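Local coordinates for nonsense-mediated mRNA decay protein 2 (Saccharomyces cerevisiae, PDB 4LUN) that takes part in nonsense-mediated decay of mRNAs carrying premature stop codons and binds the helicase Upf1 through its C-terminal part, not included in this N-terminal fragment, at residues K67-I72 and N105-S110. Sequence-based numbering, arbitrary orientation.
Sequences KYLSEI and NGRFTS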
# COMPACT_ATOMS: atom_id res chain seq x y z
N LYS A 67 -29.11 8.76 -7.11
CA LYS A 67 -28.89 10.02 -7.80
C LYS A 67 -27.73 10.80 -7.19
O LYS A 67 -27.28 11.79 -7.77
CB LYS A 67 -30.16 10.87 -7.83
CG LYS A 67 -31.06 10.69 -6.62
CD LYS A 67 -32.14 9.64 -6.87
CE LYS A 67 -31.97 8.44 -5.96
NZ LYS A 67 -31.47 8.84 -4.61
N TYR A 68 -27.27 10.37 -6.02
CA TYR A 68 -26.10 10.99 -5.38
C TYR A 68 -24.84 10.14 -5.55
O TYR A 68 -23.81 10.41 -4.94
CB TYR A 68 -26.36 11.26 -3.89
CG TYR A 68 -27.01 12.61 -3.59
CD1 TYR A 68 -26.26 13.66 -3.08
CD2 TYR A 68 -28.36 12.82 -3.83
CE1 TYR A 68 -26.84 14.89 -2.80
CE2 TYR A 68 -28.95 14.05 -3.56
CZ TYR A 68 -28.19 15.08 -3.05
OH TYR A 68 -28.78 16.30 -2.78
N LEU A 69 -24.93 9.10 -6.39
CA LEU A 69 -23.81 8.17 -6.58
C LEU A 69 -22.48 8.84 -6.94
O LEU A 69 -21.45 8.56 -6.30
CB LEU A 69 -24.16 7.13 -7.64
CG LEU A 69 -23.05 6.11 -7.90
CD1 LEU A 69 -22.71 5.40 -6.60
CD2 LEU A 69 -23.49 5.14 -8.96
N SER A 70 -22.48 9.70 -7.96
CA SER A 70 -21.25 10.36 -8.40
C SER A 70 -20.59 11.10 -7.24
O SER A 70 -19.38 10.99 -7.03
CB SER A 70 -21.54 11.35 -9.53
OG SER A 70 -22.34 10.77 -10.54
N GLU A 71 -21.39 11.86 -6.50
CA GLU A 71 -20.90 12.57 -5.33
C GLU A 71 -20.39 11.62 -4.25
O GLU A 71 -19.41 11.92 -3.56
CB GLU A 71 -21.99 13.48 -4.76
CG GLU A 71 -21.64 14.09 -3.43
CD GLU A 71 -22.51 15.28 -3.09
OE1 GLU A 71 -23.52 15.48 -3.79
OE2 GLU A 71 -22.17 16.00 -2.13
N ILE A 72 -21.04 10.46 -4.11
CA ILE A 72 -20.61 9.47 -3.13
C ILE A 72 -19.24 8.91 -3.51
O ILE A 72 -18.36 8.75 -2.66
CB ILE A 72 -21.61 8.30 -3.03
CG1 ILE A 72 -22.90 8.75 -2.34
CG2 ILE A 72 -21.01 7.14 -2.25
CD1 ILE A 72 -23.98 7.68 -2.33
N ASN A 105 -22.47 -2.38 -6.86
CA ASN A 105 -21.51 -3.06 -7.74
C ASN A 105 -20.59 -2.09 -8.49
O ASN A 105 -20.15 -1.08 -7.94
CB ASN A 105 -22.24 -4.00 -8.72
CG ASN A 105 -21.30 -4.78 -9.62
OD1 ASN A 105 -20.37 -5.43 -9.15
ND2 ASN A 105 -21.48 -4.64 -10.94
N GLY A 106 -20.35 -2.38 -9.77
CA GLY A 106 -19.29 -1.81 -10.56
C GLY A 106 -19.48 -0.35 -10.86
O GLY A 106 -18.50 0.37 -10.99
N ARG A 107 -20.73 0.10 -10.97
CA ARG A 107 -20.94 1.53 -11.22
C ARG A 107 -20.44 2.39 -10.06
O ARG A 107 -20.18 3.58 -10.25
CB ARG A 107 -22.39 1.84 -11.60
CG ARG A 107 -23.42 1.47 -10.56
CD ARG A 107 -24.84 1.60 -11.14
NE ARG A 107 -25.84 1.56 -10.08
CZ ARG A 107 -26.40 0.45 -9.61
NH1 ARG A 107 -26.07 -0.73 -10.12
NH2 ARG A 107 -27.31 0.51 -8.64
N PHE A 108 -20.27 1.80 -8.88
CA PHE A 108 -19.59 2.47 -7.77
C PHE A 108 -18.12 2.09 -7.71
O PHE A 108 -17.24 2.95 -7.66
CB PHE A 108 -20.26 2.14 -6.43
CG PHE A 108 -19.41 2.45 -5.22
CD1 PHE A 108 -19.34 3.74 -4.72
CD2 PHE A 108 -18.70 1.45 -4.57
CE1 PHE A 108 -18.57 4.03 -3.61
CE2 PHE A 108 -17.92 1.73 -3.46
CZ PHE A 108 -17.86 3.03 -2.98
N THR A 109 -17.85 0.79 -7.72
CA THR A 109 -16.48 0.29 -7.48
C THR A 109 -15.49 0.58 -8.61
O THR A 109 -14.32 0.89 -8.36
CB THR A 109 -16.49 -1.21 -7.12
OG1 THR A 109 -17.46 -1.42 -6.08
CG2 THR A 109 -15.12 -1.66 -6.63
N SER A 110 -15.94 0.48 -9.86
CA SER A 110 -15.07 0.78 -11.00
C SER A 110 -14.46 2.18 -10.96
O SER A 110 -13.22 2.32 -10.97
CB SER A 110 -15.75 0.46 -12.35
OG SER A 110 -15.00 1.00 -13.43
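Leu69 meets Arg107 and Phe108 where the first turns of helices 69-81 and 106-116 pack together in the N-terminal MIF4G domain, an all-helical, HEAT-repeat-like fold. The two helix starts come nearest at Leu69 and Phe108, whose CA atoms are 7.2 Å apart, and together the two segments bury 172 Å². Between residues 67-72 and 105-110 no hydrogen bond forms, and these segments meet by van der Waals contact.

Among the apolar contacts, Leu69 supplies both of its methyls. With CG anti to the backbone N (chi1 -180°), its branch extends toward helix 106-116 and divides there: Leu69 CD1 lies 4.1 Å from Phe108 CB and approaches the ring at its edge, near the ring plane. Ile72, one turn further along, brings its CG2 methyl to 4.2 Å from Phe108 CE1, its side chain running roughly perpendicular to that of Phe108. The same ring also touches Ile73 and Val76, while Ile72 leans on Ile41 of helix 34-44, so the contact continues into apolar packing with helix 34-44 and further along helix 69-81.

The polar and charged groups lie at the margin. Arg107 offers its aliphatic stem, not its charge: Leu69 CD2 is 4.0 Å from Arg107 CG, with the two side chains crossing at about a right angle. Beyond CG the chain is extended to NE, which forms a salt bridge with Glu66, in the chain just before helix 69-81, and probably adds an ionic link beside the apolar contact.

Backbone bonds set the opening turn of helix 106-116: Asn105 O accepts from both Phe108 N and Thr109 N, each at 3.0 Å. In that same opening turn the Arg107 carbonyl is met by a methyl, Leu69 CD2 lying 3.9 Å from Arg107 O.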